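Local coordinates for protein trans-2-enoyl-CoA reductase [NADH] (Treponema denticola ATCC 35405, PDB 4GGO) that catalyses the NADH-dependent reduction of trans-2-enoyl-CoA thioesters to saturated acyl-CoAs, turning crotonyl-CoA into butyryl-CoA in type II fatty acid synthesis, at residues Y113-D118 and I131-K136; I139-I144 and K215-E220; D377-A380 and F384-E387; K26-Q31 and N100-E105; F299-E304 and S354-K359. One frame throughout, in Å; residues are numbered along the deposited sequence.

How the contacts relate
Contacts 1, 2 and 4 belong to the helices and strands of the NAD-binding Rossmann fold; contact 3 lies near the C-terminus, and contact 5 joins helix 291-305 to the C-terminal part. Contacts 1 and 2, centres 12 Å apart, touch where A134 O and I139 N are 2.9 Å apart. Contact 1 joins contact 4 where S114 OG meets D104 OD1 at 2.7 Å. K26 NZ and E387 O, 3.0 Å apart, tie contact 4 to contact 3, and D377 OD2 lies 3.6 Å from F299 CE2 between contacts 3 and 5. By the cofactor site, the side chains of F103 and C58 are about 7 Å apart, those of L379 and V281 about 9 Å. Contact 5 is remote from it.

Contact 1 of 5, residues Y113-D118 and I131-K136; sequences YSVTID and IEEAKK
The phenol ring of Y113 and the carboxylate of E133 lie nearly in one plane, 14° apart, and meet edge on: E133 OE2 stands in the ring plane beside the hydroxyl, not over a face. The ring packs among the apolar side chains of A77, I79 and I139. Its CB points toward the helix, and the hydroxyl is carried the same way. From there Y113 OH donates to E133 OE2 at 2.5 Å, a short bond. It arrives on the anti side of the oxygen, 15° out of the carboxylate plane. The other oxygen is used too: K136, three residues further along the same helix, forms a salt bridge from NZ to E133 OE1 at 3.0 Å, on its syn side.

In E133, CG lies anti to the backbone N, which carries it toward the strand, 3.2 Å from Y113 OH. The bend at chi2 (63°) then turns the carboxylate so that OE2 meets the hydroxyl. A glutamate suits this place because its flexible chain reaches the strand and offers two acceptor oxygens. V115, next on the same side of the strand, adds an apolar flank: its CG2 lies 3.8 Å from E133 OE2.

Strand 114-118 is one of the two edge strands of the parallel sheet, and helix 124-136 forms the crossover to strand 141-146, which lies beyond strands 77-82 and 52-56. In this surface contact the carboxylate is gripped at both oxygens, by a hydroxyl and an ammonium, which fixes its rotation and would be expected to favour its charged form.

Contact 2 of 5, residues I139-I144 and K215-E220; sequences IKFDLI and KQLSKE
I144 and L217 reach toward each other and meet tip to tip, with I144 CD1 3.7 Å from L217 CD1. Both chains are extended. In I144, CG1 lies beside the backbone N and the chain then runs straight out to CD1 (chi2 -180°), away from the strand. L217 likewise holds CG anti to its carbonyl carbon and is extended beyond it (chi2 173°), its forked end projecting from the helix toward the strand. The two methyls of the leucine are divided between two partners: CD1 goes to the isoleucine, while L217 CD2 approaches F141 CE2 obliquely at 4.3 Å.

The phenylalanine is steadied from its own side of the contact. I139 CG2 sits 3.9 Å above one face of the F141 ring, displaced toward the rim, and A134 and L54 touch F141 as well. F141 CA and L217 CA, the closest such pair, are 8.9 Å apart, a separation filled by side chains from both segments. Branched aliphatic residues and a phenylalanine are apt here, since each fills it with carbon alone. L217 further touches I131, L54, L222 and L223, and is buried among them.

The chain turns a corner at D142: F141 pairs with L222 and E224, L143 with L54 of the main sheet. F141 and I144 lie on the two sides of this corner, and L217 packs on both. Helix 208-219 leads, after a long excursion, from strand 141-146 to its neighbour 227-233. Such a seam in a beta-alpha-beta crossover is characteristic of the Rossmann fold, and strand 141-146 leads to L148 and A149, one of the NAD-binding loops at the strand ends.

Contact 3 of 5, residues D377-A380 and F384-E387; sequences DFLA and FDVE
L379 and F384 meet at the C-terminal end of helix 371-380, where the chain turns out of the helix in a way consistent with a Schellman-type helix end. The evidence is a 6→1 bond, F384 N donating to L379 O at 2.8 Å, together with the apolar contact between the same two residues. The bond reaches one residue further than the helical pattern, and its donor stands above the carbonyl plane, 46° out of it.

The side chains cross at about a right angle. Both place CG beside the backbone N, and L379 CB and F384 CB come to 3.8 Å. Then they part: the F384 ring leads off to V7, P9 and N18, while the leucine stays over the turn. There L379 CD1 reaches D385 CB at 3.9 Å. D385 has a left-handed backbone, which aspartate tolerates. Its CG lies anti to its N, leaving CB on the leucine while OD2 reaches H376 ND1. A380, with only a methyl, probably allows the outgoing chain to pass close. V386 CG1 is 4.4 Å from A380 CB, and A380 CA makes a CH...O contact of 3.2 Å to F384 O, with 129° at the hydrogen.

Contact 4 of 5, residues K26-Q31 and N100-E105; sequences KGVEDQ and NLAFDE
V28 and A102 bring the two helical segments together, their CA atoms 6.6 Å apart, a close approach that the small alanine permits. The methyl of A102 is received by the branched end of V28: A102 CB lies 3.9 Å from V28 CB and 3.9 Å from V28 CG2. V28 holds CG1 anti to its backbone N (chi1 174°), which points this branch toward the neighbouring helix, where V28 CG1 comes 4.1 Å from F103 N. Valine, compact and branched at CB, thus spans the narrow gap with both methyls. All three residues are buried, and the side-chain contact is apolar.

Polar groups keep to other faces. On helix 21-38, K26 NZ makes a salt bridge to D30 OD1 (2.8 Å), which offers its syn lone pair, and also bonds E387 O. E29 OE2 and E105 OE2, of like charge, are 6.7 Å apart, without touching.

F103 turns aside from the valine and lays its ring edge to face with F72, while touching R67 and A71 of helix 61-74. That helix also meets Q31, so helices 21-38, 61-74 and 95-110 pack mutually. N100, at the other side of helix 95-110, lies against C58 and S59 and bonds S82 of strand 77-82.

Contact 5 of 5, residues F299-E304 and S354-K359; sequences FKVMKE and SALMEK
The two helical segments stand well apart, with V301 CA and L356 CA, the nearest pair, separated by 8.5 Å, so side chains from both helices are needed to close the distance, L356 contributing most. Its CG lies anti to the backbone N (chi1 -170°), and the CD2 branch is the one that reaches across, to lie against both K300 and V301. There L356 CD2 meets V301 CG2 at 4.0 Å and K300 CG at 4.1 Å. The leucine and the valine slide past one another in opposite directions, whereas the leucine and the lysine cross at about a right angle.

K300 takes part with its aliphatic root alone. After CG its chain bends at chi2 (65°); a lysine fits at such a margin because it gives methylenes to the apolar contact while its charged end leads away from the leucine. V301, which is buried, also touches A352 and V353 of helix 347-359, and L356 leans on S297 and on L368 of helix 365-368.

This apolar, leucine-centred meeting is ordinary helix-helix packing. It joins helix 347-359, in the C-terminal part of the chain, to helix 291-305, which follows strand 270-276 of the Rossmann-type sheet.

Contact 1 of 5, residues Y113-D118 and I131-K136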
# COMPACT_ATOMS: atom_id res chain seq x y z
N TYR A 113 -7.90 -20.45 6.47
CA TYR A 113 -7.44 -19.94 7.75
C TYR A 113 -7.09 -18.47 7.62
O TYR A 113 -6.28 -18.09 6.77
CB TYR A 113 -6.23 -20.73 8.27
CG TYR A 113 -5.56 -20.08 9.46
CD1 TYR A 113 -6.05 -20.26 10.74
CD2 TYR A 113 -4.42 -19.29 9.29
CE1 TYR A 113 -5.43 -19.68 11.83
CE2 TYR A 113 -3.80 -18.70 10.37
CZ TYR A 113 -4.31 -18.90 11.64
OH TYR A 113 -3.69 -18.31 12.72
N SER A 114 -7.68 -17.64 8.47
CA SER A 114 -7.41 -16.21 8.45
C SER A 114 -7.57 -15.59 9.84
O SER A 114 -8.66 -15.62 10.42
CB SER A 114 -8.32 -15.50 7.45
OG SER A 114 -8.06 -14.11 7.43
N VAL A 115 -6.48 -15.04 10.36
CA VAL A 115 -6.51 -14.36 11.65
C VAL A 115 -5.98 -12.93 11.50
O VAL A 115 -4.91 -12.71 10.95
CB VAL A 115 -5.69 -15.11 12.71
CG1 VAL A 115 -5.48 -14.25 13.94
CG2 VAL A 115 -6.38 -16.42 13.07
N THR A 116 -6.75 -11.97 12.00
CA THR A 116 -6.35 -10.57 11.96
C THR A 116 -6.03 -10.06 13.36
O THR A 116 -6.86 -10.14 14.26
CB THR A 116 -7.45 -9.69 11.34
OG1 THR A 116 -7.77 -10.18 10.03
CG2 THR A 116 -6.98 -8.25 11.24
N ILE A 117 -4.82 -9.55 13.53
CA ILE A 117 -4.42 -8.95 14.80
C ILE A 117 -4.45 -7.43 14.71
O ILE A 117 -3.71 -6.83 13.94
CB ILE A 117 -3.02 -9.42 15.23
CG1 ILE A 117 -3.02 -10.93 15.47
CG2 ILE A 117 -2.57 -8.69 16.49
CD1 ILE A 117 -1.70 -11.48 15.97
N ASP A 118 -5.33 -6.82 15.50
CA ASP A 118 -5.52 -5.38 15.46
C ASP A 118 -4.69 -4.70 16.55
O ASP A 118 -4.87 -4.98 17.74
CB ASP A 118 -7.00 -5.04 15.63
CG ASP A 118 -7.35 -3.64 15.13
OD1 ASP A 118 -6.49 -2.74 15.22
OD2 ASP A 118 -8.48 -3.45 14.65
N ILE A 131 3.62 -14.11 16.99
CA ILE A 131 4.45 -15.26 17.34
C ILE A 131 3.63 -16.33 18.06
O ILE A 131 3.73 -17.52 17.75
CB ILE A 131 5.64 -14.85 18.22
CG1 ILE A 131 6.59 -13.94 17.44
CG2 ILE A 131 6.38 -16.08 18.73
CD1 ILE A 131 7.71 -13.36 18.28
N GLU A 132 2.81 -15.89 19.01
CA GLU A 132 1.96 -16.79 19.79
C GLU A 132 0.98 -17.55 18.90
O GLU A 132 0.83 -18.77 19.02
CB GLU A 132 1.21 -16.01 20.87
CG GLU A 132 0.25 -16.85 21.69
CD GLU A 132 -0.33 -16.08 22.87
OE1 GLU A 132 0.22 -15.01 23.20
OE2 GLU A 132 -1.32 -16.55 23.46
N GLU A 133 0.31 -16.83 18.01
CA GLU A 133 -0.65 -17.44 17.10
C GLU A 133 0.04 -18.38 16.12
O GLU A 133 -0.49 -19.44 15.79
CB GLU A 133 -1.44 -16.36 16.34
CG GLU A 133 -2.41 -16.90 15.31
CD GLU A 133 -3.52 -17.75 15.91
OE1 GLU A 133 -3.84 -17.56 17.10
OE2 GLU A 133 -4.07 -18.60 15.19
N ALA A 134 1.23 -18.00 15.67
CA ALA A 134 2.02 -18.82 14.76
C ALA A 134 2.50 -20.10 15.44
O ALA A 134 2.50 -21.17 14.84
CB ALA A 134 3.19 -18.03 14.21
N LYS A 135 2.91 -19.97 16.70
CA LYS A 135 3.34 -21.12 17.50
C LYS A 135 2.19 -22.08 17.74
O LYS A 135 2.37 -23.30 17.73
CB LYS A 135 3.92 -20.66 18.84
CG LYS A 135 5.32 -20.08 18.76
CD LYS A 135 6.35 -21.17 18.51
CE LYS A 135 7.74 -20.58 18.32
NZ LYS A 135 8.12 -19.70 19.46
N LYS A 136 1.00 -21.52 17.95
CA LYS A 136 -0.18 -22.30 18.29
C LYS A 136 -0.64 -23.20 17.15
O LYS A 136 -1.10 -24.32 17.37
CB LYS A 136 -1.32 -21.36 18.69
CG LYS A 136 -2.61 -22.06 19.09
CD LYS A 136 -3.80 -21.11 19.00
CE LYS A 136 -3.51 -19.77 19.68
NZ LYS A 136 -4.70 -18.87 19.69

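Contact 2 of 5, residues I139-I144 and K215-E220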
# COMPACT_ATOMS: atom_id res chain seq x y z
N ILE A 139 2.63 -22.78 12.45
CA ILE A 139 2.86 -22.05 11.21
C ILE A 139 4.29 -21.51 11.11
O ILE A 139 4.79 -20.87 12.03
CB ILE A 139 1.87 -20.87 11.06
CG1 ILE A 139 0.47 -21.40 10.75
CG2 ILE A 139 2.32 -19.91 9.97
CD1 ILE A 139 -0.58 -20.31 10.62
N LYS A 140 4.94 -21.80 9.98
CA LYS A 140 6.18 -21.14 9.60
C LYS A 140 5.91 -20.33 8.34
O LYS A 140 5.43 -20.86 7.34
CB LYS A 140 7.29 -22.16 9.34
CG LYS A 140 7.90 -22.77 10.60
CD LYS A 140 9.14 -23.58 10.24
CE LYS A 140 9.84 -24.11 11.48
NZ LYS A 140 11.11 -24.82 11.13
N PHE A 141 6.22 -19.04 8.38
CA PHE A 141 5.93 -18.15 7.26
C PHE A 141 6.89 -18.34 6.09
O PHE A 141 8.10 -18.47 6.28
CB PHE A 141 5.95 -16.68 7.72
CG PHE A 141 4.90 -16.35 8.74
CD1 PHE A 141 3.56 -16.33 8.40
CD2 PHE A 141 5.26 -16.04 10.04
CE1 PHE A 141 2.59 -16.02 9.34
CE2 PHE A 141 4.30 -15.73 10.99
CZ PHE A 141 2.97 -15.72 10.64
N ASP A 142 6.34 -18.35 4.88
CA ASP A 142 7.16 -18.44 3.67
C ASP A 142 7.06 -17.17 2.83
O ASP A 142 7.76 -17.02 1.83
CB ASP A 142 6.79 -19.68 2.84
CG ASP A 142 5.32 -19.74 2.50
OD1 ASP A 142 4.92 -19.17 1.47
OD2 ASP A 142 4.56 -20.36 3.28
N LEU A 143 6.18 -16.26 3.25
CA LEU A 143 6.07 -14.95 2.62
C LEU A 143 5.65 -13.90 3.63
O LEU A 143 4.62 -14.04 4.29
CB LEU A 143 5.07 -14.99 1.46
CG LEU A 143 4.76 -13.62 0.83
CD1 LEU A 143 6.00 -13.01 0.20
CD2 LEU A 143 3.64 -13.73 -0.19
N ILE A 144 6.46 -12.86 3.77
CA ILE A 144 6.16 -11.78 4.71
C ILE A 144 6.08 -10.44 4.00
O ILE A 144 7.09 -9.91 3.53
CB ILE A 144 7.21 -11.70 5.83
CG1 ILE A 144 7.30 -13.04 6.56
CG2 ILE A 144 6.86 -10.58 6.80
CD1 ILE A 144 8.30 -13.05 7.69
N LYS A 215 13.87 -10.36 12.52
CA LYS A 215 14.79 -10.89 13.52
C LYS A 215 14.08 -11.60 14.67
O LYS A 215 14.57 -12.62 15.17
CB LYS A 215 15.69 -9.77 14.07
CG LYS A 215 16.69 -9.23 13.05
CD LYS A 215 17.50 -8.08 13.63
CE LYS A 215 18.44 -8.54 14.73
NZ LYS A 215 19.49 -9.46 14.21
N GLN A 216 12.93 -11.08 15.08
CA GLN A 216 12.14 -11.71 16.13
C GLN A 216 11.53 -13.03 15.66
O GLN A 216 11.55 -14.02 16.39
CB GLN A 216 11.04 -10.78 16.64
CG GLN A 216 11.54 -9.64 17.52
CD GLN A 216 10.42 -8.93 18.26
OE1 GLN A 216 9.31 -9.45 18.35
NE2 GLN A 216 10.70 -7.75 18.78
N LEU A 217 11.00 -13.03 14.45
CA LEU A 217 10.41 -14.23 13.87
C LEU A 217 11.46 -15.31 13.63
O LEU A 217 11.22 -16.49 13.86
CB LEU A 217 9.68 -13.90 12.56
CG LEU A 217 8.39 -13.09 12.68
CD1 LEU A 217 7.88 -12.69 11.31
CD2 LEU A 217 7.33 -13.86 13.45
N SER A 218 12.64 -14.88 13.17
CA SER A 218 13.75 -15.80 12.92
C SER A 218 14.21 -16.45 14.22
O SER A 218 14.53 -17.64 14.25
CB SER A 218 14.92 -15.06 12.28
OG SER A 218 16.07 -15.87 12.24
N LYS A 219 14.25 -15.65 15.28
CA LYS A 219 14.68 -16.13 16.59
C LYS A 219 13.74 -17.22 17.11
O LYS A 219 14.18 -18.16 17.78
CB LYS A 219 14.74 -14.96 17.59
CG LYS A 219 15.29 -15.34 18.95
CD LYS A 219 16.70 -15.90 18.82
CE LYS A 219 17.18 -16.47 20.15
NZ LYS A 219 18.54 -17.07 20.03
N GLU A 220 12.46 -17.08 16.80
CA GLU A 220 11.45 -18.03 17.24
C GLU A 220 11.31 -19.22 16.29
O GLU A 220 10.50 -20.11 16.51
CB GLU A 220 10.10 -17.34 17.40
CG GLU A 220 10.07 -16.28 18.49
CD GLU A 220 9.99 -16.87 19.89
OE1 GLU A 220 9.84 -18.11 20.01
OE2 GLU A 220 10.08 -16.10 20.87

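Contact 3 of 5, residues D377-A380 and F384-E387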
# COMPACT_ATOMS: atom_id res chain seq x y z
N ASP A 377 -10.70 6.75 -6.90
CA ASP A 377 -9.70 6.07 -6.08
C ASP A 377 -9.65 6.65 -4.67
O ASP A 377 -9.53 5.92 -3.69
CB ASP A 377 -8.32 6.13 -6.73
CG ASP A 377 -8.21 5.24 -7.95
OD1 ASP A 377 -9.12 4.40 -8.15
OD2 ASP A 377 -7.22 5.37 -8.70
N PHE A 378 -9.75 7.97 -4.58
CA PHE A 378 -9.76 8.66 -3.29
C PHE A 378 -10.98 8.25 -2.46
O PHE A 378 -10.88 8.02 -1.26
CB PHE A 378 -9.74 10.17 -3.49
CG PHE A 378 -9.79 10.96 -2.21
CD1 PHE A 378 -8.64 11.18 -1.47
CD2 PHE A 378 -10.99 11.48 -1.75
CE1 PHE A 378 -8.69 11.90 -0.29
CE2 PHE A 378 -11.04 12.21 -0.57
CZ PHE A 378 -9.89 12.42 0.15
N LEU A 379 -12.13 8.16 -3.13
CA LEU A 379 -13.39 7.85 -2.46
C LEU A 379 -13.55 6.37 -2.15
O LEU A 379 -14.09 6.00 -1.10
CB LEU A 379 -14.57 8.35 -3.29
CG LEU A 379 -14.79 9.86 -3.32
CD1 LEU A 379 -15.91 10.23 -4.28
CD2 LEU A 379 -15.08 10.39 -1.93
N ALA A 380 -13.08 5.51 -3.05
CA ALA A 380 -13.23 4.07 -2.89
C ALA A 380 -12.39 3.52 -1.74
O ALA A 380 -12.68 2.45 -1.21
CB ALA A 380 -12.89 3.35 -4.19
N PHE A 384 -16.62 4.78 -0.66
CA PHE A 384 -17.52 5.66 -1.39
C PHE A 384 -17.33 5.52 -2.90
O PHE A 384 -16.25 5.14 -3.36
CB PHE A 384 -17.31 7.12 -0.97
CG PHE A 384 -17.61 7.37 0.48
CD1 PHE A 384 -18.92 7.49 0.93
CD2 PHE A 384 -16.58 7.49 1.40
CE1 PHE A 384 -19.19 7.72 2.26
CE2 PHE A 384 -16.85 7.73 2.74
CZ PHE A 384 -18.16 7.84 3.17
N ASP A 385 -18.39 5.82 -3.65
CA ASP A 385 -18.34 5.83 -5.12
C ASP A 385 -18.04 4.46 -5.74
O ASP A 385 -17.59 4.37 -6.88
CB ASP A 385 -17.35 6.88 -5.63
CG ASP A 385 -17.53 7.20 -7.10
OD1 ASP A 385 -18.67 7.44 -7.53
OD2 ASP A 385 -16.52 7.19 -7.84
N VAL A 386 -18.28 3.38 -5.00
CA VAL A 386 -18.05 2.05 -5.55
C VAL A 386 -19.32 1.51 -6.22
O VAL A 386 -20.44 1.79 -5.79
CB VAL A 386 -17.48 1.06 -4.50
CG1 VAL A 386 -16.93 1.81 -3.30
CG2 VAL A 386 -18.52 0.04 -4.07
N GLU A 387 -19.13 0.74 -7.29
CA GLU A 387 -20.23 0.28 -8.12
C GLU A 387 -21.09 -0.76 -7.40
O GLU A 387 -20.57 -1.63 -6.71
CB GLU A 387 -19.68 -0.31 -9.42
CG GLU A 387 -20.57 -0.10 -10.63
CD GLU A 387 -19.91 -0.54 -11.92
OE1 GLU A 387 -20.19 0.06 -12.98
OE2 GLU A 387 -19.10 -1.50 -11.88

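Contact 4 of 5, residues K26-Q31 and N100-E105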
# COMPACT_ATOMS: atom_id res chain seq x y z
N LYS A 26 -17.95 -4.19 -0.47
CA LYS A 26 -18.02 -4.38 -1.91
C LYS A 26 -16.65 -4.20 -2.55
O LYS A 26 -16.29 -4.90 -3.50
CB LYS A 26 -19.02 -3.40 -2.52
CG LYS A 26 -19.20 -3.52 -4.03
CD LYS A 26 -19.72 -4.89 -4.43
CE LYS A 26 -20.26 -4.87 -5.85
NZ LYS A 26 -19.28 -4.33 -6.83
N GLY A 27 -15.87 -3.25 -2.02
CA GLY A 27 -14.53 -2.99 -2.51
C GLY A 27 -13.62 -4.20 -2.33
O GLY A 27 -12.82 -4.52 -3.20
N VAL A 28 -13.75 -4.86 -1.18
CA VAL A 28 -12.98 -6.06 -0.90
C VAL A 28 -13.42 -7.20 -1.81
O VAL A 28 -12.60 -7.93 -2.36
CB VAL A 28 -13.11 -6.49 0.58
CG1 VAL A 28 -12.42 -7.82 0.81
CG2 VAL A 28 -12.53 -5.42 1.49
N GLU A 29 -14.74 -7.35 -1.96
CA GLU A 29 -15.30 -8.41 -2.79
C GLU A 29 -14.90 -8.28 -4.26
O GLU A 29 -14.63 -9.28 -4.92
CB GLU A 29 -16.82 -8.45 -2.66
CG GLU A 29 -17.32 -9.02 -1.35
CD GLU A 29 -18.83 -8.98 -1.22
OE1 GLU A 29 -19.46 -8.10 -1.85
OE2 GLU A 29 -19.39 -9.82 -0.49
N ASP A 30 -14.86 -7.05 -4.76
CA ASP A 30 -14.46 -6.80 -6.14
C ASP A 30 -13.01 -7.21 -6.38
O ASP A 30 -12.67 -7.72 -7.45
CB ASP A 30 -14.66 -5.33 -6.52
CG ASP A 30 -16.13 -4.97 -6.69
OD1 ASP A 30 -16.97 -5.89 -6.71
OD2 ASP A 30 -16.43 -3.76 -6.81
N GLN A 31 -12.16 -6.98 -5.38
CA GLN A 31 -10.76 -7.36 -5.49
C GLN A 31 -10.61 -8.88 -5.47
O GLN A 31 -9.78 -9.44 -6.18
CB GLN A 31 -9.94 -6.74 -4.36
CG GLN A 31 -9.82 -5.22 -4.44
CD GLN A 31 -8.95 -4.65 -3.34
OE1 GLN A 31 -7.80 -5.05 -3.17
NE2 GLN A 31 -9.50 -3.71 -2.57
N ASN A 100 -11.13 -5.41 6.96
CA ASN A 100 -10.73 -6.62 7.67
C ASN A 100 -11.90 -7.54 7.97
O ASN A 100 -11.78 -8.76 7.89
CB ASN A 100 -9.99 -6.28 8.96
CG ASN A 100 -8.60 -5.72 8.72
OD1 ASN A 100 -8.04 -5.89 7.64
ND2 ASN A 100 -8.05 -5.06 9.73
N LEU A 101 -13.04 -6.95 8.33
CA LEU A 101 -14.25 -7.72 8.60
C LEU A 101 -14.72 -8.42 7.34
O LEU A 101 -15.09 -9.59 7.37
CB LEU A 101 -15.36 -6.82 9.14
CG LEU A 101 -15.13 -6.14 10.50
CD1 LEU A 101 -16.37 -5.37 10.91
CD2 LEU A 101 -14.74 -7.16 11.56
N ALA A 102 -14.69 -7.70 6.23
CA ALA A 102 -15.09 -8.25 4.94
C ALA A 102 -14.17 -9.38 4.51
O ALA A 102 -14.62 -10.42 4.04
CB ALA A 102 -15.12 -7.15 3.88
N PHE A 103 -12.86 -9.18 4.70
CA PHE A 103 -11.88 -10.18 4.32
C PHE A 103 -12.07 -11.48 5.11
O PHE A 103 -12.19 -12.55 4.52
CB PHE A 103 -10.45 -9.66 4.53
CG PHE A 103 -9.39 -10.64 4.12
CD1 PHE A 103 -8.89 -11.57 5.02
CD2 PHE A 103 -8.89 -10.64 2.83
CE1 PHE A 103 -7.92 -12.47 4.64
CE2 PHE A 103 -7.91 -11.54 2.44
CZ PHE A 103 -7.43 -12.46 3.35
N ASP A 104 -12.07 -11.37 6.43
CA ASP A 104 -12.19 -12.53 7.30
C ASP A 104 -13.48 -13.30 7.06
O ASP A 104 -13.51 -14.52 7.12
CB ASP A 104 -12.07 -12.12 8.77
CG ASP A 104 -10.65 -11.72 9.15
OD1 ASP A 104 -9.70 -12.19 8.49
OD2 ASP A 104 -10.49 -10.94 10.11
N GLU A 105 -14.56 -12.56 6.79
CA GLU A 105 -15.85 -13.17 6.49
C GLU A 105 -15.78 -13.95 5.19
O GLU A 105 -16.31 -15.05 5.08
CB GLU A 105 -16.93 -12.09 6.42
CG GLU A 105 -18.33 -12.63 6.17
CD GLU A 105 -19.41 -11.64 6.58
OE1 GLU A 105 -19.22 -10.95 7.60
OE2 GLU A 105 -20.44 -11.56 5.88

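Contact 5 of 5, residues F299-E304 and S354-K359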
# COMPACT_ATOMS: atom_id res chain seq x y z
N PHE A 299 -2.82 8.43 -14.79
CA PHE A 299 -4.01 7.60 -14.94
C PHE A 299 -4.59 7.76 -16.34
O PHE A 299 -4.99 6.79 -16.98
CB PHE A 299 -5.08 7.98 -13.90
CG PHE A 299 -4.69 7.68 -12.48
CD1 PHE A 299 -3.55 6.94 -12.19
CD2 PHE A 299 -5.47 8.13 -11.43
CE1 PHE A 299 -3.20 6.66 -10.87
CE2 PHE A 299 -5.13 7.86 -10.12
CZ PHE A 299 -3.99 7.12 -9.84
N LYS A 300 -4.62 9.00 -16.82
CA LYS A 300 -5.14 9.30 -18.15
C LYS A 300 -4.33 8.60 -19.24
O LYS A 300 -4.88 7.92 -20.10
CB LYS A 300 -5.12 10.81 -18.39
CG LYS A 300 -5.74 11.24 -19.71
CD LYS A 300 -7.22 10.92 -19.74
CE LYS A 300 -7.91 11.60 -20.91
NZ LYS A 300 -9.39 11.39 -20.88
N VAL A 301 -3.01 8.77 -19.19
CA VAL A 301 -2.12 8.19 -20.18
C VAL A 301 -2.15 6.66 -20.16
O VAL A 301 -2.26 6.02 -21.21
CB VAL A 301 -0.67 8.68 -19.97
CG1 VAL A 301 0.29 7.92 -20.86
CG2 VAL A 301 -0.57 10.18 -20.23
N MET A 302 -2.06 6.08 -18.97
CA MET A 302 -1.96 4.63 -18.85
C MET A 302 -3.28 3.91 -19.17
O MET A 302 -3.26 2.78 -19.67
CB MET A 302 -1.42 4.23 -17.47
CG MET A 302 -0.02 4.75 -17.21
SD MET A 302 0.76 4.10 -15.72
CE MET A 302 1.21 2.46 -16.27
N LYS A 303 -4.40 4.56 -18.90
CA LYS A 303 -5.70 3.98 -19.26
C LYS A 303 -5.89 3.99 -20.77
O LYS A 303 -6.48 3.07 -21.33
CB LYS A 303 -6.84 4.72 -18.56
CG LYS A 303 -7.00 4.36 -17.09
CD LYS A 303 -8.08 5.19 -16.41
CE LYS A 303 -8.24 4.78 -14.95
NZ LYS A 303 -9.32 5.54 -14.26
N GLU A 304 -5.37 5.02 -21.43
CA GLU A 304 -5.43 5.09 -22.89
C GLU A 304 -4.48 4.08 -23.53
O GLU A 304 -4.79 3.51 -24.58
CB GLU A 304 -5.10 6.51 -23.38
CG GLU A 304 -6.18 7.53 -23.08
CD GLU A 304 -5.94 8.86 -23.77
OE1 GLU A 304 -4.96 8.97 -24.53
OE2 GLU A 304 -6.75 9.79 -23.57
N SER A 354 4.55 13.86 -19.21
CA SER A 354 5.24 15.14 -19.13
C SER A 354 4.66 16.16 -20.10
O SER A 354 4.49 17.33 -19.75
CB SER A 354 6.74 14.96 -19.39
OG SER A 354 7.37 14.28 -18.32
N ALA A 355 4.36 15.72 -21.32
CA ALA A 355 3.75 16.59 -22.31
C ALA A 355 2.35 17.01 -21.87
O ALA A 355 1.94 18.15 -22.07
CB ALA A 355 3.70 15.90 -23.67
N LEU A 356 1.64 16.07 -21.25
CA LEU A 356 0.27 16.32 -20.80
C LEU A 356 0.23 17.33 -19.66
O LEU A 356 -0.63 18.22 -19.65
CB LEU A 356 -0.39 15.01 -20.37
CG LEU A 356 -1.89 15.04 -20.08
CD1 LEU A 356 -2.64 15.63 -21.27
CD2 LEU A 356 -2.40 13.65 -19.75
N MET A 357 1.16 17.21 -18.72
CA MET A 357 1.20 18.11 -17.57
C MET A 357 1.45 19.57 -17.96
O MET A 357 1.00 20.49 -17.29
CB MET A 357 2.25 17.65 -16.55
CG MET A 357 1.89 16.36 -15.83
SD MET A 357 2.99 15.98 -14.45
CE MET A 357 4.51 15.58 -15.31
N GLU A 358 2.18 19.77 -19.06
CA GLU A 358 2.49 21.11 -19.54
C GLU A 358 1.29 21.79 -20.20
O GLU A 358 1.24 23.02 -20.29
CB GLU A 358 3.67 21.08 -20.51
CG GLU A 358 5.02 20.81 -19.87
CD GLU A 358 6.16 20.83 -20.87
OE1 GLU A 358 5.88 20.94 -22.08
OE2 GLU A 358 7.33 20.74 -20.44
N LYS A 359 0.33 21.00 -20.64
CA LYS A 359 -0.82 21.52 -21.38
C LYS A 359 -2.05 21.72 -20.49
O LYS A 359 -3.02 22.36 -20.90
CB LYS A 359 -1.16 20.61 -22.55
CG LYS A 359 -0.00 20.37 -23.50
CD LYS A 359 -0.36 19.34 -24.56
CE LYS A 359 0.82 19.06 -25.47
NZ LYS A 359 1.26 20.27 -26.23